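Local structure of cellulose biosynthesis protein BcsG (Salmonella typhimurium LT2, 5OLT) at residues 170-178 / 189-198; 87-98 / 290-298. The protein is required for cellulose biosynthesis, this chain being the zinc-binding extramembrane domain of a membrane protein, with a fold of the alkaline phosphatase family. All coordinates share one frame; numbering follows the deposited sequence.

Overall arrangement
After helix 27-42 the chain lays down strand 60-66, then the short helix 84-87 and strand 90-96. Residues 87-98 pair with 290-298, almost two hundred residues later, and interaction 2 closes that long loop inside the mixed sheet. Interaction 1 is nested within it. There the loop after helix 156-162 runs through 170-178, makes a short two-stranded hairpin and returns into helix 191-203, closing a small loop of its own. Interaction 2 joins neighbouring strands in the buried sheet; interaction 1 fastens a surface loop to a helix packed on strands 142-147 and 210-216. Their centres lie about 25 Å apart and they do not touch.

Interaction 1 (170-178 / 189-198); sequences LMNQSGLPT and YDDLAVLNRW
Leu176 lays its CD2 methyl over the centre of one face of the Arg197 guanidinium, 3.7 Å from Arg197 CZ. Its other methyl, CD1, meets Val194 CG2 at 3.8 Å, and its CB packs on CD1 of the Tyr189 ring. The site joins a surface loop to the first turns of helix 191-203, next to a small beta hairpin. Thr178 and Tyr189 form an antiparallel non-hydrogen-bonded pair there, and Asp190 N bonds to Pro177 O.

Asp190 is the N-cap of the helix. Its CG stands anti to the backbone N (chi1 -174°), and OD2 accepts from Ala193 N through the anti lone pair. Pro177 lies against this first turn, with CD 3.6 Å from Ala193 CB.

The Gln173 side chain runs roughly across that of Tyr189, its amide 58° from the ring plane, with CD 3.7 Å from Tyr189 CE2. Gln173 NE2 is held by the backbone oxygens of Met147, the last residue of strand 142-147, and of His149 just after it. Residues 173-176 make a type II turn, with Gly175 at positive phi. Before it, Asn172 OD1 accepts from Ser174 N, an Asx turn, and also from Ser174 OG.

The carbonyls of this looped chain receive Arg197. NH1 and NH2 reach Ser174 O end-on, each at 2.8 Å. NH1 also donates to Asn172 O at 2.9 Å. The two carbonyl oxygens, both near the guanidinium plane, hold the group's rotation, although NH1 meets Asn172 O from well above that carbonyl's own plane.

Interaction 2 (87-98 / 290-298); sequences HFDILFKHFNSG and TNVPAGVKF
The Phe88 ring carries Gly295 CA over one face, a CH-pi contact 4.0 Å from CA to the ring centroid, and Val296 C and Lys297 N lie at its edge. Phe95 takes Ala294 CB over a face in the same way, while Tyr318 meets this ring edge-to-face. Phe92 has Phe95 CD2 over one face, offset toward the rim, and Ala294 O at its edge. Asp89 OD2 lies at the edge of the Phe298 ring, 3.5 Å from Phe298 CD2, with carboxylate and ring nearly coplanar. The same oxygen accepts Phe298 N at 2.8 Å, met from above the carboxylate plane.

The two segments run as antiparallel neighbours in the central mixed sheet of an alkaline phosphatase-like fold. Strand 259-265 flanks 291-299 on its other side, and strand 310-312 flanks 90-96. Helix 318-328 covers the face that bears Ile90, Phe92, Phe95 and Val296. A classic beta bulge begins the pairing: Asp89 N and Ile90 N both donate to Val296 O. Ile90 O receives Val296 N in return, and Phe92 N bonds to Ala294 O.

At residues 93 and 94 the chain turns a corner. Water 1 bridges the two segments here, accepting from Phe95 N and donating to Val292 O, each at 2.7 Å. Beyond it Val292 N returns to Phe95 O. Thr290 OG1 stands between its backbone N and carbonyl carbon (chi1 63°), turned toward Asn96, and the two side chains lie side by side, pointing the same way. Thr290 OG1 has one proton for two acceptors, Asn96 OD1 at 2.7 Å and Ser286 O.

Interaction 1 (170-178 / 189-198)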
loop_
_atom_site.group_PDB
_atom_site.type_symbol
_atom_site.label_atom_id
_atom_site.label_comp_id
_atom_site.label_asym_id
_atom_site.label_seq_id
_atom_site.Cartn_x
_atom_site.Cartn_y
_atom_site.Cartn_z
ATOM N N LEU A 170 -14.048 -6.274 13.495
ATOM C CA LEU A 170 -14.195 -6.619 12.107
ATOM C C LEU A 170 -15.652 -6.361 11.682
ATOM O O LEU A 170 -16.590 -6.819 12.375
ATOM C CB LEU A 170 -13.789 -8.075 11.965
ATOM C CG LEU A 170 -13.752 -8.694 10.606
ATOM C CD1 LEU A 170 -12.758 -7.910 9.722
ATOM C CD2 LEU A 170 -13.300 -10.150 10.747
ATOM N N MET A 171 -15.856 -5.663 10.550
ATOM C CA MET A 171 -17.214 -5.391 10.080
ATOM C C MET A 171 -17.964 -6.697 9.845
ATOM O O MET A 171 -17.371 -7.727 9.495
ATOM C CB MET A 171 -17.214 -4.521 8.827
ATOM C CG MET A 171 -16.824 -3.082 9.123
ATOM S SD MET A 171 -16.941 -1.951 7.726
ATOM C CE MET A 171 -18.594 -2.306 7.098
ATOM N N ASN A 172 -19.268 -6.651 10.102
ATOM C CA ASN A 172 -20.130 -7.818 9.981
ATOM C C ASN A 172 -19.944 -8.536 8.628
ATOM O O ASN A 172 -20.060 -7.909 7.575
ATOM C CB ASN A 172 -21.584 -7.373 10.129
ATOM C CG ASN A 172 -22.571 -8.524 9.976
ATOM O OD1 ASN A 172 -22.293 -9.657 10.377
ATOM N ND2 ASN A 172 -23.743 -8.227 9.400
ATOM N N GLN A 173 -19.698 -9.834 8.702
ATOM C CA GLN A 173 -19.559 -10.697 7.539
ATOM C C GLN A 173 -20.738 -11.668 7.359
ATOM O O GLN A 173 -20.756 -12.438 6.401
ATOM C CB GLN A 173 -18.254 -11.483 7.668
ATOM C CG GLN A 173 -17.029 -10.566 7.556
ATOM C CD GLN A 173 -15.731 -11.299 7.780
ATOM O OE1 GLN A 173 -15.654 -12.238 8.575
ATOM N NE2 GLN A 173 -14.679 -10.829 7.131
ATOM N N SER A 174 -21.711 -11.646 8.280
ATOM C CA SER A 174 -22.870 -12.557 8.177
ATOM C C SER A 174 -23.625 -12.294 6.892
ATOM O O SER A 174 -23.840 -11.128 6.524
ATOM C CB SER A 174 -23.857 -12.352 9.341
ATOM O OG SER A 174 -23.222 -12.539 10.582
ATOM N N GLY A 175 -24.050 -13.366 6.214
ATOM C CA GLY A 175 -24.886 -13.214 5.034
ATOM C C GLY A 175 -24.127 -12.905 3.755
ATOM O O GLY A 175 -24.738 -12.792 2.707
ATOM N N LEU A 176 -22.805 -12.745 3.828
ATOM C CA LEU A 176 -22.054 -12.489 2.603
ATOM C C LEU A 176 -21.882 -13.749 1.771
ATOM O O LEU A 176 -21.668 -14.801 2.326
ATOM C CB LEU A 176 -20.673 -11.931 2.929
ATOM C CG LEU A 176 -20.608 -10.530 3.543
ATOM C CD1 LEU A 176 -19.169 -10.291 3.958
ATOM C CD2 LEU A 176 -21.084 -9.479 2.542
ATOM N N PRO A 177 -21.961 -13.631 0.428
ATOM C CA PRO A 177 -21.703 -14.811 -0.385
ATOM C C PRO A 177 -20.223 -15.188 -0.384
ATOM O O PRO A 177 -19.346 -14.328 -0.255
ATOM C CB PRO A 177 -22.165 -14.405 -1.787
ATOM C CG PRO A 177 -22.225 -12.934 -1.792
ATOM C CD PRO A 177 -22.260 -12.440 -0.392
ATOM N N THR A 178 -19.960 -16.472 -0.466
ATOM C CA THR A 178 -18.604 -16.999 -0.526
ATOM C C THR A 178 -18.162 -17.092 -1.984
ATOM O O THR A 178 -18.860 -17.677 -2.845
ATOM C CB THR A 178 -18.591 -18.382 0.129
ATOM O OG1 THR A 178 -18.810 -18.204 1.528
ATOM C CG2 THR A 178 -17.252 -19.085 -0.039
ATOM N N TYR A 189 -14.950 -14.171 1.081
ATOM C CA TYR A 189 -16.218 -13.625 0.647
ATOM C C TYR A 189 -16.074 -12.843 -0.656
ATOM O O TYR A 189 -14.990 -12.300 -0.950
ATOM C CB TYR A 189 -16.782 -12.702 1.730
ATOM C CG TYR A 189 -17.000 -13.464 2.998
ATOM C CD1 TYR A 189 -17.988 -14.452 3.055
ATOM C CD2 TYR A 189 -16.212 -13.220 4.130
ATOM C CE1 TYR A 189 -18.173 -15.211 4.207
ATOM C CE2 TYR A 189 -16.403 -13.976 5.304
ATOM C CZ TYR A 189 -17.387 -14.952 5.323
ATOM O OH TYR A 189 -17.576 -15.663 6.496
ATOM N N ASP A 190 -17.174 -12.723 -1.394
ATOM C CA ASP A 190 -17.163 -11.950 -2.614
ATOM C C ASP A 190 -16.840 -10.488 -2.321
ATOM O O ASP A 190 -17.505 -9.833 -1.481
ATOM C CB ASP A 190 -18.523 -12.009 -3.293
ATOM C CG ASP A 190 -18.492 -11.333 -4.612
ATOM O OD1 ASP A 190 -17.959 -11.929 -5.577
ATOM O OD2 ASP A 190 -18.954 -10.188 -4.679
ATOM N N ASP A 191 -15.890 -9.942 -3.073
ATOM C CA ASP A 191 -15.426 -8.583 -2.760
ATOM C C ASP A 191 -16.427 -7.505 -3.117
ATOM O O ASP A 191 -16.536 -6.496 -2.402
ATOM C CB ASP A 191 -14.094 -8.311 -3.424
ATOM C CG ASP A 191 -13.009 -9.150 -2.793
ATOM O OD1 ASP A 191 -12.922 -9.075 -1.518
ATOM O OD2 ASP A 191 -12.325 -9.940 -3.514
ATOM N N LEU A 192 -17.159 -7.687 -4.233
ATOM C CA LEU A 192 -18.185 -6.706 -4.562
ATOM C C LEU A 192 -19.248 -6.691 -3.483
ATOM O O LEU A 192 -19.749 -5.607 -3.146
ATOM C CB LEU A 192 -18.765 -6.994 -5.939
ATOM C CG LEU A 192 -19.779 -6.002 -6.512
ATOM C CD1 LEU A 192 -19.202 -4.581 -6.489
ATOM C CD2 LEU A 192 -20.200 -6.453 -7.915
ATOM N N ALA A 193 -19.606 -7.860 -2.933
ATOM C CA ALA A 193 -20.600 -7.890 -1.836
ATOM C C ALA A 193 -20.090 -7.177 -0.582
ATOM O O ALA A 193 -20.831 -6.420 0.049
ATOM C CB ALA A 193 -20.991 -9.312 -1.507
ATOM N N VAL A 194 -18.811 -7.388 -0.237
ATOM C CA VAL A 194 -18.216 -6.696 0.903
ATOM C C VAL A 194 -18.245 -5.173 0.664
ATOM O O VAL A 194 -18.595 -4.402 1.564
ATOM C CB VAL A 194 -16.753 -7.157 1.127
ATOM C CG1 VAL A 194 -16.081 -6.320 2.200
ATOM C CG2 VAL A 194 -16.699 -8.626 1.546
ATOM N N LEU A 195 -17.886 -4.736 -0.546
ATOM C CA LEU A 195 -17.791 -3.304 -0.851
ATOM C C LEU A 195 -19.191 -2.688 -0.884
ATOM O O LEU A 195 -19.356 -1.563 -0.437
ATOM C CB LEU A 195 -17.063 -3.075 -2.183
ATOM C CG LEU A 195 -15.558 -3.305 -2.065
ATOM C CD1 LEU A 195 -14.975 -3.549 -3.468
ATOM C CD2 LEU A 195 -14.883 -2.095 -1.392
ATOM N N ASN A 196 -20.167 -3.401 -1.431
ATOM C CA ASN A 196 -21.535 -2.862 -1.461
ATOM C C ASN A 196 -22.126 -2.721 -0.056
ATOM O O ASN A 196 -22.862 -1.753 0.218
ATOM C CB ASN A 196 -22.419 -3.701 -2.350
ATOM C CG ASN A 196 -22.277 -3.315 -3.811
ATOM O OD1 ASN A 196 -21.971 -2.164 -4.149
ATOM N ND2 ASN A 196 -22.522 -4.270 -4.691
ATOM N N ARG A 197 -21.793 -3.652 0.826
ATOM C CA ARG A 197 -22.214 -3.563 2.228
ATOM C C ARG A 197 -21.580 -2.337 2.881
ATOM O O ARG A 197 -22.221 -1.576 3.600
ATOM C CB ARG A 197 -21.868 -4.860 2.977
ATOM C CG ARG A 197 -22.134 -4.743 4.481
ATOM C CD ARG A 197 -22.011 -6.081 5.177
ATOM N NE ARG A 197 -23.083 -7.003 4.761
ATOM C CZ ARG A 197 -23.278 -8.218 5.264
ATOM N NH1 ARG A 197 -22.496 -8.692 6.228
ATOM N NH2 ARG A 197 -24.298 -8.955 4.809
ATOM N N TRP A 198 -20.291 -2.101 2.609
ATOM C CA TRP A 198 -19.620 -0.915 3.100
ATOM C C TRP A 198 -20.312 0.368 2.597
ATOM O O TRP A 198 -20.555 1.306 3.372
ATOM C CB TRP A 198 -18.151 -0.960 2.637
ATOM C CG TRP A 198 -17.370 0.268 2.940
ATOM C CD1 TRP A 198 -16.736 0.554 4.110
ATOM C CD2 TRP A 198 -17.170 1.394 2.089
ATOM N NE1 TRP A 198 -16.152 1.784 4.049
ATOM C CE2 TRP A 198 -16.397 2.337 2.818
ATOM C CE3 TRP A 198 -17.552 1.700 0.775
ATOM C CZ2 TRP A 198 -15.996 3.556 2.274
ATOM C CZ3 TRP A 198 -17.173 2.923 0.245
ATOM C CH2 TRP A 198 -16.409 3.841 1.000
#

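Interaction 2 (87-98 / 290-298)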
loop_
_atom_site.group_PDB
_atom_site.type_symbol
_atom_site.label_atom_id
_atom_site.label_comp_id
_atom_site.label_asym_id
_atom_site.label_seq_id
_atom_site.Cartn_x
_atom_site.Cartn_y
_atom_site.Cartn_z
ATOM N N HIS A 87 -8.454 3.414 -14.804
ATOM C CA HIS A 87 -9.472 4.141 -14.104
ATOM C C HIS A 87 -8.966 4.947 -12.921
ATOM O O HIS A 87 -9.634 5.842 -12.451
ATOM C CB HIS A 87 -10.635 3.197 -13.796
ATOM C CG HIS A 87 -11.318 2.701 -15.042
ATOM N ND1 HIS A 87 -12.103 1.572 -15.070
ATOM C CD2 HIS A 87 -11.282 3.154 -16.320
ATOM C CE1 HIS A 87 -12.558 1.372 -16.293
ATOM N NE2 HIS A 87 -12.053 2.303 -17.076
ATOM N N PHE A 88 -7.734 4.713 -12.522
ATOM C CA PHE A 88 -7.162 5.493 -11.408
ATOM C C PHE A 88 -6.857 6.929 -11.793
ATOM O O PHE A 88 -6.692 7.247 -12.964
ATOM C CB PHE A 88 -5.856 4.823 -10.933
ATOM C CG PHE A 88 -6.084 3.532 -10.193
ATOM C CD1 PHE A 88 -6.542 3.547 -8.878
ATOM C CD2 PHE A 88 -5.874 2.327 -10.835
ATOM C CE1 PHE A 88 -6.768 2.349 -8.209
ATOM C CE2 PHE A 88 -6.118 1.106 -10.188
ATOM C CZ PHE A 88 -6.566 1.121 -8.876
ATOM N N ASP A 89 -6.772 7.790 -10.798
ATOM C CA ASP A 89 -6.286 9.140 -11.011
ATOM C C ASP A 89 -4.784 9.198 -10.920
ATOM O O ASP A 89 -4.160 9.969 -11.623
ATOM C CB ASP A 89 -6.878 10.110 -9.998
ATOM C CG ASP A 89 -8.365 10.275 -10.125
ATOM O OD1 ASP A 89 -8.929 10.064 -11.243
ATOM O OD2 ASP A 89 -8.981 10.668 -9.107
ATOM N N ILE A 90 -4.191 8.374 -10.053
ATOM C CA ILE A 90 -2.759 8.346 -9.779
ATOM C C ILE A 90 -2.348 6.883 -9.762
ATOM O O ILE A 90 -3.016 6.072 -9.090
ATOM C CB ILE A 90 -2.464 8.997 -8.415
ATOM C CG1 ILE A 90 -2.917 10.456 -8.371
ATOM C CG2 ILE A 90 -0.972 8.839 -8.075
ATOM C CD1 ILE A 90 -2.947 11.029 -6.954
ATOM N N LEU A 91 -1.275 6.532 -10.441
ATOM C CA LEU A 91 -0.833 5.132 -10.478
ATOM C C LEU A 91 0.667 5.088 -10.266
ATOM O O LEU A 91 1.431 5.710 -11.032
ATOM C CB LEU A 91 -1.248 4.516 -11.832
ATOM C CG LEU A 91 -0.950 3.041 -12.063
ATOM C CD1 LEU A 91 -1.650 2.173 -11.021
ATOM C CD2 LEU A 91 -1.402 2.657 -13.472
ATOM N N PHE A 92 1.089 4.354 -9.237
ATOM C CA PHE A 92 2.528 4.206 -8.982
ATOM C C PHE A 92 3.118 3.052 -9.775
ATOM O O PHE A 92 2.564 1.938 -9.779
ATOM C CB PHE A 92 2.740 3.915 -7.487
ATOM C CG PHE A 92 2.453 5.086 -6.581
ATOM C CD1 PHE A 92 1.150 5.350 -6.132
ATOM C CD2 PHE A 92 3.487 5.886 -6.117
ATOM C CE1 PHE A 92 0.880 6.415 -5.279
ATOM C CE2 PHE A 92 3.233 6.957 -5.250
ATOM C CZ PHE A 92 1.924 7.230 -4.812
ATOM N N LYS A 93 4.266 3.300 -10.403
ATOM C CA LYS A 93 4.977 2.319 -11.210
ATOM C C LYS A 93 6.180 1.687 -10.517
ATOM O O LYS A 93 6.638 0.655 -10.917
ATOM C CB LYS A 93 5.382 2.934 -12.561
ATOM C CG LYS A 93 4.215 3.393 -13.438
ATOM C CD LYS A 93 3.260 2.239 -13.716
ATOM C CE LYS A 93 2.109 2.639 -14.637
ATOM N NZ LYS A 93 2.601 2.920 -16.010
ATOM N N HIS A 94 6.657 2.326 -9.449
ATOM C CA HIS A 94 7.794 1.817 -8.685
ATOM C C HIS A 94 7.493 1.970 -7.205
ATOM O O HIS A 94 8.292 2.556 -6.452
ATOM C CB HIS A 94 9.112 2.504 -9.122
ATOM C CG HIS A 94 9.496 2.135 -10.511
ATOM N ND1 HIS A 94 9.997 0.886 -10.820
ATOM C CD2 HIS A 94 9.384 2.801 -11.679
ATOM C CE1 HIS A 94 10.211 0.813 -12.120
ATOM N NE2 HIS A 94 9.820 1.951 -12.667
ATOM N N PHE A 95 6.363 1.397 -6.778
ATOM C CA PHE A 95 5.967 1.371 -5.370
ATOM C C PHE A 95 6.478 0.076 -4.760
ATOM O O PHE A 95 6.166 -1.003 -5.253
ATOM C CB PHE A 95 4.431 1.413 -5.267
ATOM C CG PHE A 95 3.941 1.624 -3.876
ATOM C CD1 PHE A 95 3.884 0.545 -2.944
ATOM C CD2 PHE A 95 3.568 2.895 -3.456
ATOM C CE1 PHE A 95 3.426 0.760 -1.653
ATOM C CE2 PHE A 95 3.073 3.087 -2.184
ATOM C CZ PHE A 95 3.018 2.040 -1.274
ATOM N N ASN A 96 7.268 0.208 -3.689
ATOM C CA ASN A 96 7.848 -0.969 -3.041
ATOM C C ASN A 96 7.082 -1.319 -1.788
ATOM O O ASN A 96 6.883 -0.494 -0.911
ATOM C CB ASN A 96 9.301 -0.669 -2.682
ATOM C CG ASN A 96 10.023 -1.902 -2.204
ATOM O OD1 ASN A 96 10.154 -2.865 -2.978
ATOM N ND2 ASN A 96 10.481 -1.899 -0.946
ATOM N N SER A 97 6.673 -2.588 -1.685
ATOM C CA SER A 97 5.856 -2.998 -0.534
ATOM C C SER A 97 6.672 -3.243 0.749
ATOM O O SER A 97 6.086 -3.346 1.825
ATOM C CB SER A 97 5.056 -4.269 -0.849
ATOM O OG SER A 97 5.932 -5.365 -0.959
ATOM N N GLY A 98 7.992 -3.312 0.632
ATOM C CA GLY A 98 8.855 -3.397 1.816
ATOM C C GLY A 98 9.006 -4.774 2.436
ATOM O O GLY A 98 9.762 -4.887 3.400
ATOM N N THR A 290 8.075 -7.438 -4.638
ATOM C CA THR A 290 7.711 -6.268 -3.848
ATOM C C THR A 290 7.361 -5.020 -4.685
ATOM O O THR A 290 6.870 -4.061 -4.104
ATOM C CB THR A 290 8.826 -5.890 -2.864
ATOM O OG1 THR A 290 9.991 -5.527 -3.640
ATOM C CG2 THR A 290 9.131 -7.085 -1.950
ATOM N N ASN A 291 7.556 -5.044 -6.006
ATOM C CA ASN A 291 7.140 -3.874 -6.817
ATOM C C ASN A 291 5.654 -4.063 -7.184
ATOM O O ASN A 291 5.326 -4.901 -8.028
ATOM C CB ASN A 291 8.001 -3.795 -8.058
ATOM C CG ASN A 291 7.585 -2.654 -8.941
ATOM O OD1 ASN A 291 7.061 -1.656 -8.448
ATOM N ND2 ASN A 291 7.765 -2.819 -10.265
ATOM N N VAL A 292 4.769 -3.326 -6.495
ATOM C CA VAL A 292 3.333 -3.587 -6.544
ATOM C C VAL A 292 2.554 -2.424 -7.139
ATOM O O VAL A 292 2.964 -1.268 -7.001
ATOM C CB VAL A 292 2.791 -3.935 -5.134
ATOM C CG1 VAL A 292 3.473 -5.184 -4.559
ATOM C CG2 VAL A 292 2.913 -2.765 -4.136
ATOM N N PRO A 293 1.400 -2.727 -7.778
ATOM C CA PRO A 293 0.585 -1.651 -8.378
ATOM C C PRO A 293 -0.279 -0.923 -7.380
ATOM O O PRO A 293 -1.373 -1.374 -7.040
ATOM C CB PRO A 293 -0.291 -2.414 -9.389
ATOM C CG PRO A 293 -0.447 -3.799 -8.808
ATOM C CD PRO A 293 0.939 -4.083 -8.193
ATOM N N ALA A 294 0.184 0.227 -6.931
ATOM C CA ALA A 294 -0.594 1.045 -6.033
ATOM C C ALA A 294 -1.238 2.182 -6.816
ATOM O O ALA A 294 -0.624 2.777 -7.718
ATOM C CB ALA A 294 0.316 1.594 -4.946
ATOM N N GLY A 295 -2.492 2.478 -6.488
ATOM C CA GLY A 295 -3.236 3.514 -7.211
ATOM C C GLY A 295 -4.142 4.279 -6.289
ATOM O O GLY A 295 -4.558 3.793 -5.222
ATOM N N VAL A 296 -4.509 5.482 -6.724
ATOM C CA VAL A 296 -5.424 6.327 -5.965
ATOM C C VAL A 296 -6.471 6.833 -6.932
ATOM O O VAL A 296 -6.143 7.202 -8.062
ATOM C CB VAL A 296 -4.676 7.524 -5.330
ATOM C CG1 VAL A 296 -5.618 8.389 -4.487
ATOM C CG2 VAL A 296 -3.507 7.038 -4.457
ATOM N N LYS A 297 -7.713 6.826 -6.487
ATOM C CA LYS A 297 -8.813 7.401 -7.280
ATOM C C LYS A 297 -9.681 8.230 -6.357
ATOM O O LYS A 297 -10.019 7.800 -5.252
ATOM C CB LYS A 297 -9.675 6.293 -7.908
ATOM C CG LYS A 297 -10.681 6.776 -8.953
ATOM C CD LYS A 297 -11.276 5.598 -9.729
ATOM C CE LYS A 297 -12.395 6.064 -10.661
ATOM N NZ LYS A 297 -11.967 7.051 -11.685
ATOM N N PHE A 298 -10.049 9.420 -6.816
ATOM C CA PHE A 298 -10.994 10.271 -6.069
ATOM C C PHE A 298 -12.368 10.260 -6.732
ATOM O O PHE A 298 -12.476 10.309 -7.979
ATOM C CB PHE A 298 -10.487 11.708 -6.012
ATOM C CG PHE A 298 -9.173 11.872 -5.283
ATOM C CD1 PHE A 298 -9.155 12.110 -3.895
ATOM C CD2 PHE A 298 -7.958 11.818 -5.978
ATOM C CE1 PHE A 298 -7.935 12.278 -3.228
ATOM C CE2 PHE A 298 -6.753 11.966 -5.317
ATOM C CZ PHE A 298 -6.740 12.220 -3.934
HETATM O O HOH W 1 4.767 -0.026 -8.496
#